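Local coordinates for Lmo0135 protein (PDB 5ISU) that probably binds peptides outside the cell as the substrate-binding protein of an ABC transporter in Listeria monocytogenes, at residues I251-N256 and A470-D475; L231-P236 and V489-D494; S422-K427 and A457-I462. One frame throughout, in Å; residues are numbered along the deposited sequence.

Interaction 1 of 3, residues I251-N256 and A470-D475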
# COMPACT_ATOMS: atom_id res chain seq x y z
N ILE A 251 -14.91 2.03 12.42
CA ILE A 251 -13.68 2.81 12.45
C ILE A 251 -13.29 3.16 11.02
O ILE A 251 -13.18 2.28 10.17
CB ILE A 251 -12.52 2.01 13.08
CG1 ILE A 251 -12.98 1.30 14.35
CG2 ILE A 251 -11.36 2.94 13.37
CD1 ILE A 251 -11.97 0.31 14.89
N THR A 252 -13.06 4.45 10.79
CA THR A 252 -12.68 4.99 9.50
C THR A 252 -11.32 5.68 9.64
O THR A 252 -11.15 6.53 10.51
CB THR A 252 -13.73 5.99 9.01
OG1 THR A 252 -14.99 5.31 8.88
CG2 THR A 252 -13.33 6.60 7.67
N TYR A 253 -10.37 5.32 8.78
CA TYR A 253 -9.00 5.83 8.85
C TYR A 253 -8.37 5.86 7.44
O TYR A 253 -8.82 5.15 6.55
CB TYR A 253 -8.20 4.91 9.77
CG TYR A 253 -8.25 3.45 9.33
CD1 TYR A 253 -9.35 2.67 9.61
CD2 TYR A 253 -7.20 2.88 8.61
CE1 TYR A 253 -9.43 1.37 9.19
CE2 TYR A 253 -7.26 1.56 8.19
CZ TYR A 253 -8.37 0.81 8.48
OH TYR A 253 -8.44 -0.49 8.05
N PRO A 254 -7.35 6.71 7.23
CA PRO A 254 -6.77 6.76 5.89
C PRO A 254 -6.09 5.47 5.48
O PRO A 254 -5.44 4.84 6.29
CB PRO A 254 -5.75 7.92 5.99
CG PRO A 254 -6.19 8.74 7.17
CD PRO A 254 -6.73 7.71 8.13
N GLU A 255 -6.29 5.05 4.23
CA GLU A 255 -5.64 3.84 3.73
C GLU A 255 -4.41 4.19 2.91
O GLU A 255 -3.74 3.30 2.37
CB GLU A 255 -6.60 2.94 2.93
CG GLU A 255 -6.02 1.54 2.66
CD GLU A 255 -7.07 0.45 2.51
OE1 GLU A 255 -6.83 -0.67 3.03
OE2 GLU A 255 -8.16 0.72 1.95
N ASN A 256 -4.09 5.49 2.84
CA ASN A 256 -2.96 5.99 2.05
C ASN A 256 -3.09 5.56 0.59
O ASN A 256 -2.10 5.33 -0.09
CB ASN A 256 -1.62 5.57 2.63
CG ASN A 256 -1.35 6.17 4.00
OD1 ASN A 256 -1.91 7.20 4.36
ND2 ASN A 256 -0.48 5.55 4.74
N ALA A 470 -10.23 3.55 4.50
CA ALA A 470 -10.71 2.19 4.63
C ALA A 470 -11.65 2.22 5.84
O ALA A 470 -11.62 3.18 6.63
CB ALA A 470 -9.57 1.23 4.86
N VAL A 471 -12.48 1.19 5.97
CA VAL A 471 -13.46 1.10 7.07
C VAL A 471 -13.45 -0.29 7.70
O VAL A 471 -13.44 -1.29 6.98
CB VAL A 471 -14.89 1.38 6.57
CG1 VAL A 471 -15.87 1.42 7.73
CG2 VAL A 471 -14.95 2.70 5.82
N LEU A 472 -13.45 -0.32 9.03
CA LEU A 472 -13.52 -1.56 9.79
C LEU A 472 -14.74 -1.55 10.69
O LEU A 472 -15.18 -0.50 11.17
CB LEU A 472 -12.35 -1.69 10.76
CG LEU A 472 -10.95 -1.77 10.20
CD1 LEU A 472 -9.98 -1.67 11.36
CD2 LEU A 472 -10.77 -3.04 9.38
N ALA A 473 -15.23 -2.75 10.97
CA ALA A 473 -16.30 -2.95 11.91
C ALA A 473 -15.71 -3.89 12.96
O ALA A 473 -15.19 -4.95 12.62
CB ALA A 473 -17.51 -3.56 11.24
N LEU A 474 -15.78 -3.47 14.22
CA LEU A 474 -15.25 -4.23 15.36
C LEU A 474 -16.35 -4.45 16.40
O LEU A 474 -16.88 -3.49 16.92
CB LEU A 474 -14.10 -3.48 16.03
CG LEU A 474 -13.54 -4.12 17.31
CD1 LEU A 474 -13.00 -5.49 16.97
CD2 LEU A 474 -12.45 -3.29 18.01
N ASP A 475 -16.63 -5.71 16.72
CA ASP A 475 -17.63 -6.10 17.73
C ASP A 475 -17.43 -5.21 18.98
O ASP A 475 -16.31 -5.12 19.54
CB ASP A 475 -17.50 -7.61 17.99
CG ASP A 475 -18.42 -8.13 19.10
OD1 ASP A 475 -18.96 -7.36 19.92
OD2 ASP A 475 -18.54 -9.38 19.18
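Ile251 and Leu472 face each other as an antiparallel hydrogen-bonded pair, and two residues further on Tyr253 and Ala470 form a second one. In the first pair Ile251 N reaches Leu472 O at 2.8 Å, and Leu472 N returns a bond of 2.9 Å to Ile251 O. The second pair is less even: Ala470 N lies 3.0 Å from Tyr253 O, whereas Tyr253 N sits 3.3 Å from Ala470 O. Between them Thr252 and Val471 make the non-hydrogen-bonded pair, where CA-H...O contacts run from Val471 CA to Ile251 O and from Thr252 CA to Ala470 O.

The apolar contacts gather on the face carrying Ile251, Tyr253, Ala470 and Leu472. Tyr253 has its CG between the backbone N and the carbonyl carbon (chi1 56°), which lays the ring across to the partner strand. Ala470 O comes over one ring face, while Leu472 CG meets the edge, 3.6 Å from Tyr253 CE1. On the other face Thr252 and Val471 lie side by side, Thr252 OG1 turning to Glu297.

Past the last pair, Glu255 brings OE2 to within 3.3 Å of Ala470 CB, while its OE1 forms a salt bridge with Arg39.

This is an antiparallel ladder between the long strands 248-263 and 462-475, part of a mixed sheet in a periplasmic-binding-protein type fold.

Interaction 2 of 3, residues L231-P236 and V489-D494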
# COMPACT_ATOMS: atom_id res chain seq x y z
N LEU A 231 -14.51 -9.01 13.65
CA LEU A 231 -13.79 -7.90 13.04
C LEU A 231 -13.57 -8.12 11.55
O LEU A 231 -13.23 -9.21 11.13
CB LEU A 231 -12.40 -7.74 13.71
CG LEU A 231 -11.35 -6.84 13.00
CD1 LEU A 231 -11.85 -5.41 12.87
CD2 LEU A 231 -10.00 -6.88 13.70
N LYS A 232 -13.79 -7.09 10.76
CA LYS A 232 -13.57 -7.17 9.32
C LYS A 232 -13.64 -5.79 8.69
O LYS A 232 -14.14 -4.83 9.29
CB LYS A 232 -14.66 -8.03 8.65
CG LYS A 232 -16.06 -7.41 8.74
CD LYS A 232 -17.18 -8.34 8.33
CE LYS A 232 -17.12 -8.74 6.87
NZ LYS A 232 -17.28 -7.59 5.94
N SER A 233 -13.18 -5.74 7.45
CA SER A 233 -13.28 -4.57 6.61
C SER A 233 -14.69 -4.50 6.01
O SER A 233 -15.28 -5.53 5.69
CB SER A 233 -12.26 -4.66 5.49
OG SER A 233 -10.95 -4.73 6.05
N ILE A 234 -15.20 -3.28 5.85
CA ILE A 234 -16.52 -3.01 5.33
C ILE A 234 -16.40 -2.10 4.10
O ILE A 234 -15.56 -1.22 4.07
CB ILE A 234 -17.38 -2.26 6.39
CG1 ILE A 234 -17.39 -3.01 7.72
CG2 ILE A 234 -18.80 -2.04 5.90
CD1 ILE A 234 -17.87 -4.45 7.64
N GLN A 235 -17.24 -2.33 3.09
CA GLN A 235 -17.26 -1.46 1.93
C GLN A 235 -18.14 -0.27 2.30
O GLN A 235 -19.09 -0.41 3.09
CB GLN A 235 -17.81 -2.20 0.71
CG GLN A 235 -17.00 -3.45 0.39
CD GLN A 235 -15.53 -3.13 0.23
OE1 GLN A 235 -14.71 -3.52 1.07
NE2 GLN A 235 -15.20 -2.34 -0.78
N PRO A 236 -17.81 0.93 1.79
CA PRO A 236 -18.59 2.13 2.10
C PRO A 236 -20.12 1.98 1.99
O PRO A 236 -20.85 2.43 2.88
CB PRO A 236 -18.08 3.14 1.08
CG PRO A 236 -16.66 2.75 0.86
CD PRO A 236 -16.59 1.26 1.02
N VAL A 489 -3.90 -1.49 4.89
CA VAL A 489 -3.76 -2.91 4.53
C VAL A 489 -4.12 -3.98 5.58
O VAL A 489 -5.02 -4.78 5.35
CB VAL A 489 -2.32 -3.25 4.01
CG1 VAL A 489 -2.27 -4.68 3.46
CG2 VAL A 489 -1.88 -2.28 2.91
N THR A 490 -3.40 -4.01 6.69
CA THR A 490 -3.52 -5.07 7.70
C THR A 490 -4.56 -4.89 8.77
O THR A 490 -4.60 -5.69 9.70
CB THR A 490 -2.19 -5.22 8.43
OG1 THR A 490 -1.99 -4.10 9.30
CG2 THR A 490 -1.03 -5.33 7.41
N MET A 491 -5.39 -3.86 8.65
CA MET A 491 -6.43 -3.50 9.63
C MET A 491 -5.80 -2.88 10.85
O MET A 491 -6.02 -1.71 11.10
CB MET A 491 -7.36 -4.65 10.04
CG MET A 491 -8.08 -5.30 8.88
SD MET A 491 -9.12 -6.63 9.49
CE MET A 491 -9.63 -7.38 7.96
N PHE A 492 -5.04 -3.65 11.61
CA PHE A 492 -4.38 -3.11 12.79
C PHE A 492 -2.89 -3.37 12.75
O PHE A 492 -2.41 -4.29 12.06
CB PHE A 492 -4.95 -3.72 14.07
CG PHE A 492 -6.33 -3.24 14.42
CD1 PHE A 492 -6.51 -1.99 14.98
CD2 PHE A 492 -7.42 -4.07 14.27
CE1 PHE A 492 -7.77 -1.55 15.35
CE2 PHE A 492 -8.68 -3.64 14.64
CZ PHE A 492 -8.86 -2.37 15.17
N ARG A 493 -2.18 -2.55 13.53
CA ARG A 493 -0.73 -2.61 13.64
C ARG A 493 -0.37 -3.74 14.56
O ARG A 493 0.54 -4.54 14.25
CB ARG A 493 -0.21 -1.29 14.21
CG ARG A 493 1.32 -1.15 14.34
CD ARG A 493 1.69 0.15 15.06
NE ARG A 493 1.00 0.23 16.35
CZ ARG A 493 1.39 -0.38 17.48
NH1 ARG A 493 2.50 -1.08 17.52
NH2 ARG A 493 0.64 -0.28 18.56
N ASP A 494 -1.09 -3.82 15.68
CA ASP A 494 -0.79 -4.80 16.70
C ASP A 494 -2.06 -5.26 17.44
O ASP A 494 -2.60 -4.56 18.29
CB ASP A 494 0.22 -4.18 17.68
CG ASP A 494 0.80 -5.20 18.66
OD1 ASP A 494 0.30 -6.35 18.75
OD2 ASP A 494 1.79 -4.86 19.36
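Leu231 and Met491 run antiparallel alongside one another, the leucine branch point beside the thioether: Leu231 CG lies 4.2 Å from Met491 SD. Met491 is the long arm of the contact. Its chain is extended beyond CG (chi2 180°, chi3 -171°), which carries the methyl out to strand 231-233. There Met491 CE comes within 3.5 Å of Ser233 OG and also packs against the backbone, 4.2 Å from Lys232 CA. The serine hydroxyl thus meets a methyl group here, a van der Waals touch.

Leu231 meets Phe492 in a different way. The two side chains run at a slant to each other, and Leu231 CD2 arrives at the rim of the ring, in its plane, 3.6 Å from Phe492 CE2. The second methyl, Leu231 CD1, stands 4.0 Å from Phe492 CE2 as well, and both methyls therefore pack against the same ring carbon, CD2 in the ring plane and CD1 displaced to one side. Leu231 CG is placed anti to the backbone N (chi1 166°), which sends the fork toward the 489-494 segment.

Lys232 leaves on the far side of its strand, where the chain curls back to give NZ a 2.9 Å bond to Ser233 O; Asn221 of helix 217-225 takes a second bond from NZ. Leu472 and Leu474 of strand 462-475 add to the apolar surroundings, touching Met491 and Leu231 respectively.

No hydrogen bond crosses between the two segments. Their attachment is by dispersion and exclusion of water, through an extended thioether chain and a ring rim against leucine methyls, so the fit depends on shape while the polar bonds stay within each segment or go to other neighbours.

Interaction 3 of 3, residues S422-K427 and A457-I462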
# COMPACT_ATOMS: atom_id res chain seq x y z
N SER A 422 0.32 6.02 -17.93
CA SER A 422 0.10 7.15 -18.81
C SER A 422 1.07 7.15 -20.02
O SER A 422 0.84 7.85 -20.99
CB SER A 422 0.24 8.45 -18.02
OG SER A 422 -0.65 8.49 -16.91
N ASN A 423 2.15 6.35 -19.94
CA ASN A 423 3.18 6.26 -21.00
C ASN A 423 3.82 7.64 -21.28
O ASN A 423 4.18 7.97 -22.42
CB ASN A 423 2.61 5.63 -22.28
CG ASN A 423 2.10 4.22 -22.06
OD1 ASN A 423 2.85 3.33 -21.71
ND2 ASN A 423 0.80 4.01 -22.30
N TYR A 424 3.99 8.41 -20.20
CA TYR A 424 4.57 9.75 -20.22
C TYR A 424 6.10 9.69 -20.24
O TYR A 424 6.72 9.13 -19.34
CB TYR A 424 4.08 10.49 -18.97
CG TYR A 424 4.65 11.86 -18.68
CD1 TYR A 424 4.32 12.97 -19.46
CD2 TYR A 424 5.45 12.07 -17.56
CE1 TYR A 424 4.80 14.23 -19.16
CE2 TYR A 424 5.94 13.33 -17.26
CZ TYR A 424 5.61 14.40 -18.05
OH TYR A 424 6.10 15.65 -17.75
N HIS A 425 6.70 10.26 -21.29
CA HIS A 425 8.16 10.22 -21.46
C HIS A 425 8.76 11.62 -21.36
O HIS A 425 8.61 12.44 -22.27
CB HIS A 425 8.51 9.56 -22.79
CG HIS A 425 7.80 8.26 -23.02
ND1 HIS A 425 7.93 7.19 -22.16
CD2 HIS A 425 6.96 7.86 -24.00
CE1 HIS A 425 7.19 6.18 -22.60
NE2 HIS A 425 6.59 6.57 -23.71
N ASN A 426 9.47 11.86 -20.26
CA ASN A 426 10.11 13.14 -19.99
C ASN A 426 11.48 12.93 -19.32
O ASN A 426 11.56 12.76 -18.10
CB ASN A 426 9.18 13.97 -19.10
CG ASN A 426 9.76 15.32 -18.73
OD1 ASN A 426 10.95 15.60 -18.93
ND2 ASN A 426 8.92 16.17 -18.15
N LYS A 427 12.55 12.97 -20.14
CA LYS A 427 13.93 12.80 -19.66
C LYS A 427 14.35 13.75 -18.54
O LYS A 427 15.03 13.35 -17.61
CB LYS A 427 14.96 12.93 -20.80
CG LYS A 427 15.23 11.66 -21.60
CD LYS A 427 16.42 11.91 -22.53
CE LYS A 427 16.95 10.65 -23.22
NZ LYS A 427 15.96 10.03 -24.14
N ALA A 457 1.70 17.67 -12.06
CA ALA A 457 0.43 18.39 -12.02
C ALA A 457 0.34 19.35 -13.20
O ALA A 457 -0.66 19.36 -13.90
CB ALA A 457 0.27 19.15 -10.70
N ASP A 458 1.39 20.13 -13.44
CA ASP A 458 1.42 21.05 -14.58
C ASP A 458 1.21 20.34 -15.92
O ASP A 458 0.49 20.86 -16.76
CB ASP A 458 2.71 21.85 -14.63
CG ASP A 458 2.85 22.80 -13.46
OD1 ASP A 458 1.84 23.14 -12.82
OD2 ASP A 458 3.99 23.23 -13.18
N ASP A 459 1.78 19.15 -16.11
CA ASP A 459 1.61 18.42 -17.39
C ASP A 459 0.37 17.53 -17.44
O ASP A 459 0.16 16.80 -18.44
CB ASP A 459 2.86 17.59 -17.73
CG ASP A 459 4.01 18.44 -18.25
OD1 ASP A 459 3.82 19.67 -18.36
OD2 ASP A 459 5.09 17.88 -18.56
N ALA A 460 -0.46 17.62 -16.40
CA ALA A 460 -1.66 16.82 -16.29
C ALA A 460 -1.43 15.40 -16.77
O ALA A 460 -2.15 14.89 -17.63
CB ALA A 460 -2.81 17.47 -17.04
N VAL A 461 -0.41 14.76 -16.20
CA VAL A 461 -0.04 13.38 -16.54
C VAL A 461 -1.14 12.41 -16.12
O VAL A 461 -1.43 11.43 -16.83
CB VAL A 461 1.29 12.98 -15.87
CG1 VAL A 461 1.66 11.55 -16.22
CG2 VAL A 461 2.38 13.95 -16.30
N ILE A 462 -1.72 12.67 -14.95
CA ILE A 462 -2.85 11.90 -14.45
C ILE A 462 -3.84 12.91 -13.88
O ILE A 462 -3.59 14.10 -13.94
CB ILE A 462 -2.44 10.94 -13.32
CG1 ILE A 462 -1.90 11.73 -12.10
CG2 ILE A 462 -1.41 9.94 -13.82
CD1 ILE A 462 -1.82 10.91 -10.83
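Tyr424 swings its CG anti to the backbone N (chi1 174°), while Val461 holds CG1 anti to its own N and CG2 beside it; together these settings put a valine methyl over the tyrosine ring. Val461 CG2 stands 3.5 Å from the centroid of the Tyr424 ring and only 4° off the normal, a well-centred CH-pi contact. Val461 CG1 packs against Tyr424 CB and Ser422 CB.

At the ring's far end Tyr424 OH donates to Asp459 OD2 at 2.6 Å. The oxygen is met on its anti side, and the ring and carboxylate planes stand 74° apart. Asn426 ND2 in turn donates to Tyr424 OH over 2.9 Å, nearly straight, while its OD1 caps Leu429 N at the start of helix 427-438. Ser422 OG closes the other end with a 3.0 Å bond to Val461 O, coming from above the carbonyl plane.

Asp459 and Val461 flank Ala460, the C-prime residue of the Schellman motif ending helix 442-458. Two bonds hold the phenol hydroxyl in place, Asn426 giving a proton and Asp459 accepting one, while the valine methyl covers one ring face; one helix's start is thereby tied to the other's end.

Interactions 1 and 2 are neighbours, their centres about 6 Å apart, and share one sheet: strand 462-475 pairs with 248-263 in interaction 1 and, by probable backbone bonds of Val471 and Ala473, with Ile234 and Lys232 of interaction 2. Interaction 3 stands apart, its centre about 33 Å from that of interaction 1, although helix 442-458 is followed in the chain by strand 462-475. Interactions 2 and 3 are buried and interaction 1 only partly so. Their chemistry follows their place: backbone bonds join strands in interaction 1, apolar side chains attach a loop region to the sheet in interaction 2, and side-chain hydrogen bonds with a CH-pi contact join helix ends in interaction 3.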